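Local coordinates for transcriptional regulator, LacI family (Arthrobacter sp., PDB 4RKQ), which probably binds a sugar or related small-molecule effector through a periplasmic-binding-protein-like core and regulates transcription in response, at residues 18-23 against 73-78; 57-62 against 79-84; 241-246 against 279-284. All coordinates share one frame; numbering follows the deposited sequence.

Interaction 1: 18-23 against 73-78; sequences VGLAIP and AVIGYL
L20 lays its CD1 methyl against I75 of the neighbouring strand, 3.7 Å from I75 CG2 and 3.3 Å from I75 O. The two residues are partners in a parallel bridge between strands 17-22 and 73-76, neighbours in the parallel sheet of the N-terminal Rossmann-like subdomain expected of a LacI-family core. L20 has CG anti to its backbone N (chi1 -158°), which brings the CD1 branch close to I75, and the two side chains slant across one another. On the same face V18 CG1 approaches I75 CD1 more loosely. Helix 29-43 covers this side through F33, V38 and V37, and L257 of helix 246-262 reaches V18 and I75.

The backbone ladder supports the assignment: G19 and A21 of one strand each donate and accept in turn. G19 N gives a nearly straight bond to A73 O (177° at the hydrogen), and G19 O receives I75 N at 2.8 Å. A21 repeats the pattern, giving its N-H to I75 O and receiving Y77 N, the latter donor tilted 22° from the carbonyl plane.

On the other face, where V74 and the end of L78 are the larger groups, G76 lies opposite A21. A side chain on G76 would come very near A21 CB, so the pair can approach to 4.4 Å between their CA atoms. Y77 sends its ring to F30 and F33, which it meets edge-to-face, its OH hydrogen-bonded to Y29 OH, while its CB meets P23 CD. A21 CB ends against the CD2 methyl of L78, 3.7 Å away.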
loop_
_atom_site.group_PDB
_atom_site.type_symbol
_atom_site.label_atom_id
_atom_site.label_comp_id
_atom_site.label_asym_id
_atom_site.label_seq_id
_atom_site.Cartn_x
_atom_site.Cartn_y
_atom_site.Cartn_z
ATOM N N VAL A 18 -5.839 11.320 -17.400
ATOM C CA VAL A 18 -6.725 10.324 -16.855
ATOM C C VAL A 18 -6.784 10.437 -15.321
ATOM O O VAL A 18 -5.772 10.615 -14.635
ATOM C CB VAL A 18 -6.293 8.893 -17.208
ATOM C CG1 VAL A 18 -7.318 7.925 -16.672
ATOM C CG2 VAL A 18 -6.268 8.739 -18.706
ATOM N N GLY A 19 -7.990 10.415 -14.803
ATOM C CA GLY A 19 -8.195 10.427 -13.334
ATOM C C GLY A 19 -8.446 9.028 -12.818
ATOM O O GLY A 19 -9.139 8.245 -13.444
ATOM N N LEU A 20 -7.850 8.700 -11.671
ATOM C CA LEU A 20 -8.042 7.435 -11.036
ATOM C C LEU A 20 -8.682 7.711 -9.684
ATOM O O LEU A 20 -8.118 8.417 -8.842
ATOM C CB LEU A 20 -6.662 6.802 -10.838
ATOM C CG LEU A 20 -6.281 5.371 -10.641
ATOM C CD1 LEU A 20 -7.134 4.418 -11.457
ATOM C CD2 LEU A 20 -4.792 5.323 -11.048
ATOM N N ALA A 21 -9.859 7.153 -9.473
ATOM C CA ALA A 21 -10.587 7.330 -8.206
ATOM C C ALA A 21 -10.500 6.018 -7.354
ATOM O O ALA A 21 -10.873 4.924 -7.812
ATOM C CB ALA A 21 -12.029 7.706 -8.494
ATOM N N ILE A 22 -9.957 6.112 -6.157
ATOM C CA ILE A 22 -9.899 4.952 -5.280
ATOM C C ILE A 22 -10.463 5.314 -3.901
ATOM O O ILE A 22 -10.255 6.424 -3.466
ATOM C CB ILE A 22 -8.497 4.373 -5.135
ATOM C CG1 ILE A 22 -7.539 5.474 -4.846
ATOM C CG2 ILE A 22 -8.086 3.676 -6.454
ATOM C CD1 ILE A 22 -6.244 4.986 -4.272
ATOM N N PRO A 23 -11.167 4.370 -3.268
ATOM C CA PRO A 23 -11.838 4.671 -2.012
ATOM C C PRO A 23 -10.922 4.793 -0.815
ATOM O O PRO A 23 -11.333 5.327 0.159
ATOM C CB PRO A 23 -12.780 3.486 -1.808
ATOM C CG PRO A 23 -12.244 2.406 -2.629
ATOM C CD PRO A 23 -11.511 3.034 -3.768
ATOM N N ALA A 73 -10.953 11.404 -18.894
ATOM C CA ALA A 73 -11.564 10.095 -18.612
ATOM C C ALA A 73 -11.253 9.740 -17.182
ATOM O O ALA A 73 -10.272 10.264 -16.617
ATOM C CB ALA A 73 -10.983 9.013 -19.520
ATOM N N VAL A 74 -12.014 8.800 -16.632
ATOM C CA VAL A 74 -11.762 8.339 -15.265
ATOM C C VAL A 74 -11.809 6.841 -15.226
ATOM O O VAL A 74 -12.646 6.254 -15.867
ATOM C CB VAL A 74 -12.788 8.890 -14.266
ATOM C CG1 VAL A 74 -12.615 8.270 -12.877
ATOM C CG2 VAL A 74 -12.704 10.416 -14.193
ATOM N N ILE A 75 -10.887 6.261 -14.464
ATOM C CA ILE A 75 -10.882 4.827 -14.141
ATOM C C ILE A 75 -11.040 4.779 -12.620
ATOM O O ILE A 75 -10.287 5.457 -11.890
ATOM C CB ILE A 75 -9.535 4.209 -14.528
ATOM C CG1 ILE A 75 -9.445 4.128 -16.033
ATOM C CG2 ILE A 75 -9.409 2.793 -13.915
ATOM C CD1 ILE A 75 -8.007 3.877 -16.499
ATOM N N GLY A 76 -12.021 4.043 -12.116
ATOM C CA GLY A 76 -12.237 4.050 -10.678
ATOM C C GLY A 76 -13.054 2.939 -10.058
ATOM O O GLY A 76 -13.815 2.245 -10.737
ATOM N N TYR A 77 -12.864 2.806 -8.757
ATOM C CA TYR A 77 -13.742 2.053 -7.889
ATOM C C TYR A 77 -14.611 3.103 -7.217
ATOM O O TYR A 77 -14.136 3.886 -6.414
ATOM C CB TYR A 77 -12.937 1.281 -6.862
ATOM C CG TYR A 77 -12.312 0.015 -7.361
ATOM C CD1 TYR A 77 -11.100 0.028 -8.102
ATOM C CD2 TYR A 77 -12.898 -1.196 -7.100
ATOM C CE1 TYR A 77 -10.526 -1.148 -8.541
ATOM C CE2 TYR A 77 -12.333 -2.363 -7.544
ATOM C CZ TYR A 77 -11.160 -2.344 -8.233
ATOM O OH TYR A 77 -10.655 -3.532 -8.671
ATOM N N LEU A 78 -15.887 3.153 -7.571
ATOM C CA LEU A 78 -16.717 4.293 -7.158
ATOM C C LEU A 78 -17.727 4.015 -6.052
ATOM O O LEU A 78 -18.471 4.929 -5.654
ATOM C CB LEU A 78 -17.445 4.865 -8.364
ATOM C CG LEU A 78 -16.530 5.432 -9.473
ATOM C CD1 LEU A 78 -17.428 6.166 -10.393
ATOM C CD2 LEU A 78 -15.434 6.343 -8.940
#

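Interaction 2: 57-62 against 79-84; sequences GRSGLD and GGYADQ
Y81 leads with its CB, which lies 3.8 Å from the backbone N of L61, and the ring that follows runs back over the start of the facing helix. CG and CD1 come next, both beside L61 CB, with CD1 at 3.8 Å. On the other branch of the ring CD2 nears S59 CB, and CE2 meets that carbon most closely, at 3.6 Å; CZ is the last ring atom to feel it. S59 OG stands over one face of the ring, 4.1 Å above its plane and displaced toward the rim. The torsion that sets this course places CG anti to the carbonyl carbon (chi1 -73°), which swings the ring across G60.

What Y81 covers is the N-terminal turn of helix 60-67, closed by a capping box: S59 OG accepts from D62 N at 3.2 Å, and D62 OD2 accepts from S59 N at 2.9 Å, on its anti side. Y81 is itself the N-cap residue of helix 82-89, so the beginnings of two helices meet here, at the surface of the N-terminal subdomain. With an alanine at Y81, S59 CB and L61 CB would probably lose their aromatic neighbour and a gap would open between the two helix starts.

L61 continues the contact past the ring. Its CD1 rests on the carbonyl group of Q84, while CD2 touches the amide NE2 of Q84 at 3.6 Å; the two side chains run roughly perpendicular. E99 accepts from the backbone N of A82 and, with its other carboxylate oxygen, from that of G80.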
loop_
_atom_site.group_PDB
_atom_site.type_symbol
_atom_site.label_atom_id
_atom_site.label_comp_id
_atom_site.label_asym_id
_atom_site.label_seq_id
_atom_site.Cartn_x
_atom_site.Cartn_y
_atom_site.Cartn_z
ATOM N N GLY A 57 -15.951 11.960 4.642
ATOM C CA GLY A 57 -17.227 11.524 4.147
ATOM C C GLY A 57 -17.417 11.618 2.651
ATOM O O GLY A 57 -18.535 11.501 2.171
ATOM N N ARG A 58 -16.334 11.790 1.892
ATOM C CA ARG A 58 -16.475 11.927 0.427
ATOM C C ARG A 58 -16.895 10.588 -0.236
ATOM O O ARG A 58 -16.628 9.514 0.284
ATOM C CB ARG A 58 -15.208 12.505 -0.177
ATOM C CG ARG A 58 -14.888 13.935 0.200
ATOM C CD ARG A 58 -13.568 14.418 -0.386
ATOM N NE ARG A 58 -13.611 14.572 -1.860
ATOM C CZ ARG A 58 -12.760 14.045 -2.729
ATOM N NH1 ARG A 58 -11.727 13.326 -2.323
ATOM N NH2 ARG A 58 -12.889 14.320 -4.023
ATOM N N SER A 59 -17.571 10.668 -1.384
ATOM C CA SER A 59 -18.038 9.494 -2.119
ATOM C C SER A 59 -17.281 9.399 -3.477
ATOM O O SER A 59 -16.601 10.357 -3.876
ATOM C CB SER A 59 -19.529 9.644 -2.423
ATOM O OG SER A 59 -19.745 10.672 -3.411
ATOM N N GLY A 60 -17.462 8.292 -4.184
ATOM C CA GLY A 60 -16.936 8.165 -5.539
ATOM C C GLY A 60 -17.492 9.228 -6.466
ATOM O O GLY A 60 -16.803 9.653 -7.375
ATOM N N LEU A 61 -18.741 9.694 -6.263
ATOM C CA LEU A 61 -19.250 10.792 -7.065
ATOM C C LEU A 61 -18.479 12.091 -6.814
ATOM O O LEU A 61 -18.137 12.814 -7.765
ATOM C CB LEU A 61 -20.769 10.979 -6.850
ATOM C CG LEU A 61 -21.491 12.015 -7.650
ATOM C CD1 LEU A 61 -21.355 11.618 -9.120
ATOM C CD2 LEU A 61 -22.956 12.098 -7.238
ATOM N N ASP A 62 -18.172 12.393 -5.569
ATOM C CA ASP A 62 -17.355 13.563 -5.271
ATOM C C ASP A 62 -15.972 13.484 -5.978
ATOM O O ASP A 62 -15.463 14.495 -6.441
ATOM C CB ASP A 62 -17.085 13.678 -3.792
ATOM C CG ASP A 62 -18.334 13.987 -2.991
ATOM O OD1 ASP A 62 -19.099 14.871 -3.412
ATOM O OD2 ASP A 62 -18.537 13.357 -1.938
ATOM N N GLY A 79 -17.762 2.786 -5.554
ATOM C CA GLY A 79 -18.643 2.441 -4.418
ATOM C C GLY A 79 -20.120 2.593 -4.679
ATOM O O GLY A 79 -20.871 2.935 -3.782
ATOM N N GLY A 80 -20.538 2.382 -5.926
ATOM C CA GLY A 80 -21.954 2.380 -6.301
ATOM C C GLY A 80 -22.421 3.608 -7.058
ATOM O O GLY A 80 -23.580 3.686 -7.391
ATOM N N TYR A 81 -21.524 4.556 -7.368
ATOM C CA TYR A 81 -21.918 5.800 -8.030
ATOM C C TYR A 81 -21.617 5.857 -9.530
ATOM O O TYR A 81 -21.600 6.945 -10.111
ATOM C CB TYR A 81 -21.266 7.007 -7.317
ATOM C CG TYR A 81 -21.876 7.318 -5.988
ATOM C CD1 TYR A 81 -23.059 8.038 -5.906
ATOM C CD2 TYR A 81 -21.305 6.859 -4.821
ATOM C CE1 TYR A 81 -23.640 8.330 -4.681
ATOM C CE2 TYR A 81 -21.883 7.123 -3.572
ATOM C CZ TYR A 81 -23.046 7.864 -3.522
ATOM O OH TYR A 81 -23.637 8.142 -2.338
ATOM N N ALA A 82 -21.399 4.698 -10.153
ATOM C CA ALA A 82 -21.060 4.617 -11.585
ATOM C C ALA A 82 -21.979 5.402 -12.484
ATOM O O ALA A 82 -21.528 6.161 -13.342
ATOM C CB ALA A 82 -21.041 3.162 -12.034
ATOM N N ASP A 83 -23.270 5.186 -12.343
ATOM C CA ASP A 83 -24.230 5.801 -13.232
ATOM C C ASP A 83 -24.248 7.329 -13.117
ATOM O O ASP A 83 -24.207 8.068 -14.136
ATOM C CB ASP A 83 -25.629 5.206 -12.999
ATOM C CG ASP A 83 -26.572 5.500 -14.148
ATOM O OD1 ASP A 83 -26.304 5.071 -15.315
ATOM O OD2 ASP A 83 -27.564 6.194 -13.893
ATOM N N GLN A 84 -24.339 7.810 -11.875
ATOM C CA GLN A 84 -24.315 9.236 -11.620
ATOM C C GLN A 84 -22.989 9.887 -12.025
ATOM O O GLN A 84 -22.968 10.984 -12.555
ATOM C CB GLN A 84 -24.579 9.523 -10.148
ATOM C CG GLN A 84 -26.009 9.178 -9.716
ATOM C CD GLN A 84 -26.229 9.313 -8.221
ATOM O OE1 GLN A 84 -26.397 8.326 -7.517
ATOM N NE2 GLN A 84 -26.219 10.544 -7.731
#

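Interaction 3: 241-246 against 279-284; sequences TMALDL and RLVLRE
T241 and V281 stand side by side on one face of an antiparallel pairing, pointing the same way, with T241 CG2 4.1 Å from V281 CB. R283, just past the strand, runs alongside in the same direction, and its NH1 passes 3.8 Å from T241 CG2. That guanidinium nitrogen is held by L239 O, whereas T241 OG1, anti to its own backbone N, is turned to D200. A243 shares this face and puts its CB 3.9 Å from V281 CG2. Further along, R279 NH2 and D245 OD2 remain 5.7 Å apart, too far for contact, and D245 OD1 instead caps the following helix through R247 N.

On the reverse face M242 and L280 slant across each other. The methionine is folded at both chi2 (-63°) and chi3, which brings SD back to L280 CB at 3.7 Å and lays CE near the backbone N of that residue. Helix 112-125 closes over the pair, with V118 touching both side chains.

Two hydrogen-bonded pairs flank this non-hydrogen-bonded one. T241 and V281 exchange two bonds, that from V281 N to T241 O being 2.7 Å long. A243 and R279 also bond reciprocally; A243 N reaches R279 O almost straight, but R279 N comes to A243 O from above the carbonyl plane, 36° out of it. The strand directions differ by 138°. Strand 273-281 runs parallel to 106-110 on its other side, so this pairing is the one antiparallel junction in an otherwise parallel sheet, consistent with the region where the chain passes between the two alpha/beta subdomains of a periplasmic-binding-protein-like fold.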
loop_
_atom_site.group_PDB
_atom_site.type_symbol
_atom_site.label_atom_id
_atom_site.label_comp_id
_atom_site.label_asym_id
_atom_site.label_seq_id
_atom_site.Cartn_x
_atom_site.Cartn_y
_atom_site.Cartn_z
ATOM N N THR A 241 -4.059 -17.547 -2.282
ATOM C CA THR A 241 -5.054 -16.550 -2.626
ATOM C C THR A 241 -5.662 -16.725 -4.009
ATOM O O THR A 241 -5.038 -17.267 -4.915
ATOM C CB THR A 241 -4.427 -15.142 -2.511
ATOM O OG1 THR A 241 -5.428 -14.157 -2.744
ATOM C CG2 THR A 241 -3.291 -14.926 -3.508
ATOM N N MET A 242 -6.898 -16.262 -4.153
ATOM C CA MET A 242 -7.492 -16.118 -5.471
ATOM C C MET A 242 -7.047 -14.737 -6.013
ATOM O O MET A 242 -7.421 -13.664 -5.490
ATOM C CB MET A 242 -9.002 -16.248 -5.426
ATOM C CG MET A 242 -9.554 -17.597 -4.918
ATOM S SD MET A 242 -9.064 -18.926 -6.018
ATOM C CE MET A 242 -9.564 -18.305 -7.619
ATOM N N ALA A 243 -6.303 -14.770 -7.105
ATOM C CA ALA A 243 -5.660 -13.547 -7.629
ATOM C C ALA A 243 -5.749 -13.390 -9.106
ATOM O O ALA A 243 -5.747 -14.372 -9.834
ATOM C CB ALA A 243 -4.199 -13.587 -7.269
ATOM N N LEU A 244 -5.684 -12.142 -9.580
ATOM C CA LEU A 244 -5.339 -11.890 -10.984
ATOM C C LEU A 244 -4.159 -10.956 -10.898
ATOM O O LEU A 244 -4.017 -10.236 -9.892
ATOM C CB LEU A 244 -6.499 -11.279 -11.789
ATOM N N ASP A 245 -3.301 -11.009 -11.922
ATOM C CA ASP A 245 -2.096 -10.214 -11.970
ATOM C C ASP A 245 -2.616 -8.804 -12.095
ATOM O O ASP A 245 -3.530 -8.520 -12.893
ATOM C CB ASP A 245 -1.209 -10.578 -13.179
ATOM C CG ASP A 245 0.216 -9.980 -13.085
ATOM O OD1 ASP A 245 0.450 -8.915 -12.444
ATOM O OD2 ASP A 245 1.126 -10.583 -13.682
ATOM N N LEU A 246 -2.131 -7.936 -11.231
ATOM C CA LEU A 246 -2.550 -6.544 -11.301
ATOM C C LEU A 246 -2.150 -5.898 -12.602
ATOM O O LEU A 246 -2.754 -4.953 -12.996
ATOM C CB LEU A 246 -1.994 -5.777 -10.111
ATOM C CG LEU A 246 -2.935 -6.142 -8.947
ATOM C CD1 LEU A 246 -2.265 -5.992 -7.605
ATOM C CD2 LEU A 246 -4.210 -5.316 -9.038
ATOM N N ARG A 279 -7.290 -16.503 -10.511
ATOM C CA ARG A 279 -6.671 -17.806 -10.542
ATOM C C ARG A 279 -6.218 -18.105 -9.118
ATOM O O ARG A 279 -5.834 -17.198 -8.377
ATOM C CB ARG A 279 -5.491 -17.784 -11.517
ATOM C CG ARG A 279 -5.899 -17.754 -12.994
ATOM C CD ARG A 279 -4.702 -17.856 -13.946
ATOM N NE ARG A 279 -3.690 -16.818 -13.720
ATOM C CZ ARG A 279 -3.769 -15.553 -14.156
ATOM N NH1 ARG A 279 -4.813 -15.123 -14.864
ATOM N NH2 ARG A 279 -2.785 -14.704 -13.880
ATOM N N LEU A 280 -6.241 -19.376 -8.738
ATOM C CA LEU A 280 -5.730 -19.783 -7.406
ATOM C C LEU A 280 -4.213 -19.769 -7.378
ATOM O O LEU A 280 -3.575 -20.457 -8.162
ATOM C CB LEU A 280 -6.249 -21.177 -7.053
ATOM C CG LEU A 280 -5.777 -21.788 -5.740
ATOM C CD1 LEU A 280 -6.111 -20.922 -4.525
ATOM C CD2 LEU A 280 -6.349 -23.188 -5.623
ATOM N N VAL A 281 -3.637 -18.969 -6.494
ATOM C CA VAL A 281 -2.192 -18.938 -6.286
ATOM C C VAL A 281 -1.916 -19.636 -4.952
ATOM O O VAL A 281 -2.301 -19.156 -3.860
ATOM C CB VAL A 281 -1.648 -17.501 -6.294
ATOM C CG1 VAL A 281 -0.147 -17.487 -6.033
ATOM C CG2 VAL A 281 -1.989 -16.837 -7.615
ATOM N N LEU A 282 -1.310 -20.814 -5.044
ATOM C CA LEU A 282 -1.033 -21.645 -3.884
ATOM C C LEU A 282 0.289 -21.251 -3.270
ATOM O O LEU A 282 1.310 -21.287 -3.926
ATOM C CB LEU A 282 -0.972 -23.124 -4.277
ATOM C CG LEU A 282 -2.338 -23.691 -4.704
ATOM C CD1 LEU A 282 -2.240 -25.166 -5.078
ATOM C CD2 LEU A 282 -3.378 -23.486 -3.616
ATOM N N ARG A 283 0.256 -20.902 -1.997
ATOM C CA ARG A 283 1.485 -20.549 -1.301
ATOM C C ARG A 283 1.603 -21.457 -0.090
ATOM O O ARG A 283 1.472 -22.656 -0.230
ATOM C CB ARG A 283 1.493 -19.052 -0.989
ATOM C CG ARG A 283 1.563 -18.203 -2.259
ATOM C CD ARG A 283 2.059 -16.793 -1.956
ATOM N NE ARG A 283 1.879 -15.871 -3.075
ATOM C CZ ARG A 283 1.017 -14.845 -3.116
ATOM N NH1 ARG A 283 0.188 -14.557 -2.096
ATOM N NH2 ARG A 283 0.983 -14.087 -4.201
ATOM N N GLU A 284 1.804 -20.928 1.096
ATOM C CA GLU A 284 1.982 -21.790 2.237
ATOM C C GLU A 284 0.783 -21.981 3.118
ATOM O O GLU A 284 0.835 -22.810 4.015
ATOM C CB GLU A 284 3.148 -21.282 3.106
ATOM C CG GLU A 284 4.461 -21.191 2.358
ATOM C CD GLU A 284 5.528 -20.461 3.152
ATOM O OE1 GLU A 284 5.180 -19.674 4.071
ATOM O OE2 GLU A 284 6.720 -20.694 2.866
#

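Interactions 1 and 2 are neighbours, their centres 10 Å apart, and alternate along the chain: strand 17-22, helix 60-67, strand 73-76 and helix 82-89 follow in that order. They touch where L78 CD2 packs on G60 O, so the parallel strand pair and the two helix starts belong to one alpha/beta unit. Interaction 3 comes later in the chain and on the opposite side of its centre, about 25 Å from interaction 1 and 29 Å from interaction 2, centre to centre. Interactions 1 and 3 nevertheless reach the same mixed sheet, and helix 246-262, which begins right after 241-245, packs against the strands of interaction 1, linking the two regions.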